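Local coordinates for SPbeta prophage-derived uncharacterized protein YomS (Bacillus subtilis, PDB 6I5O), which is of unknown function but is encoded by the SPbeta prophage as a protein of its lytic cassette, at residues F91-A94 with G95-K98. Residues are numbered along the deposited sequence; the frame is centred on the assembly and turned at random.
Sequences FDIA and GLFK
I93 and L96 meet across a tight turn, their side chains crossing at about a right angle. The touch is made by one branch of the leucine: L96 CD1 lies 4.1 Å from I93 CB and 4.2 Å from I93 CG2. L96 CG stands beside its own backbone N (chi1 -57°), which carries CD1 back over I93, 3.9 Å from I93 CA. I93 CG1 sits between its backbone N and carbonyl carbon (chi1 66°), and the end of that side chain leads away from L96, to V35 and L41. I93 to L96 form a type I beta turn in the link between strands 87-92 and 98-107 of an antiparallel beta fold. Its closing bond runs from L96 N to I93 O, 3.0 Å. In one of its two conformers, D92 OD1 accepts a weak, nearly straight bond from A94 N, 3.3 Å. On the far side, one water donates to both A94 O (2.8 Å) and L96 O (2.7 Å). A94 O also accepts a bond from K15 of a neighbouring subunit, and L96 packs on Y88 of that subunit.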
# COMPACT_ATOMS: atom_id res chain seq x y z
N PHE A 91 -3.97 12.40 -2.44
CA PHE A 91 -5.20 11.77 -2.96
C PHE A 91 -4.86 10.60 -3.84
O PHE A 91 -3.90 10.63 -4.60
CB PHE A 91 -6.02 12.74 -3.80
CG PHE A 91 -6.42 14.00 -3.09
CD1 PHE A 91 -5.59 15.09 -3.03
CD2 PHE A 91 -7.63 14.04 -2.40
CE1 PHE A 91 -5.96 16.22 -2.34
CE2 PHE A 91 -8.01 15.17 -1.72
CZ PHE A 91 -7.17 16.25 -1.68
N ASP A 92 -5.67 9.56 -3.73
CA ASP A 92 -5.66 8.41 -4.66
C ASP A 92 -6.68 8.71 -5.75
O ASP A 92 -7.88 8.79 -5.45
CB ASP A 92 -5.95 7.11 -3.95
CG ASP A 92 -6.08 5.91 -4.88
OD1 ASP A 92 -5.87 5.98 -6.14
OD2 ASP A 92 -6.39 4.82 -4.33
N ILE A 93 -6.18 8.95 -6.96
CA ILE A 93 -7.03 9.47 -8.06
C ILE A 93 -7.12 8.51 -9.23
O ILE A 93 -7.73 8.86 -10.25
CB ILE A 93 -6.50 10.83 -8.52
CG1 ILE A 93 -5.11 10.73 -9.17
CG2 ILE A 93 -6.56 11.87 -7.42
CD1 ILE A 93 -4.67 11.94 -9.92
N ALA A 94 -6.58 7.31 -9.13
CA ALA A 94 -6.38 6.46 -10.30
C ALA A 94 -7.67 6.16 -11.04
O ALA A 94 -7.63 6.00 -12.26
CB ALA A 94 -5.69 5.17 -9.94
N GLY A 95 -8.77 6.01 -10.29
CA GLY A 95 -10.05 5.65 -10.89
C GLY A 95 -10.99 6.80 -11.15
O GLY A 95 -12.21 6.55 -11.32
N LEU A 96 -10.47 8.02 -11.19
CA LEU A 96 -11.30 9.23 -11.35
C LEU A 96 -11.07 9.81 -12.73
O LEU A 96 -9.96 9.73 -13.25
CB LEU A 96 -10.94 10.28 -10.32
CG LEU A 96 -11.04 9.85 -8.87
CD1 LEU A 96 -10.60 11.00 -7.97
CD2 LEU A 96 -12.48 9.42 -8.52
N PHE A 97 -12.08 10.44 -13.33
CA PHE A 97 -11.89 11.15 -14.60
C PHE A 97 -11.17 12.49 -14.40
O PHE A 97 -10.14 12.75 -15.02
CB PHE A 97 -13.24 11.37 -15.25
CG PHE A 97 -13.17 12.26 -16.47
CD1 PHE A 97 -12.40 11.88 -17.55
CD2 PHE A 97 -13.93 13.43 -16.53
CE1 PHE A 97 -12.35 12.73 -18.67
CE2 PHE A 97 -13.95 14.19 -17.69
CZ PHE A 97 -13.11 13.87 -18.71
N LYS A 98 -11.68 13.30 -13.48
CA LYS A 98 -11.14 14.66 -13.24
C LYS A 98 -11.10 14.92 -11.75
O LYS A 98 -11.86 14.34 -10.98
CB LYS A 98 -12.01 15.74 -13.85
CG LYS A 98 -11.75 16.02 -15.31
CD LYS A 98 -12.72 17.04 -15.84
CE LYS A 98 -12.25 17.70 -17.11
NZ LYS A 98 -13.23 18.71 -17.57
O HOH W 1 -8.74 7.58 -14.32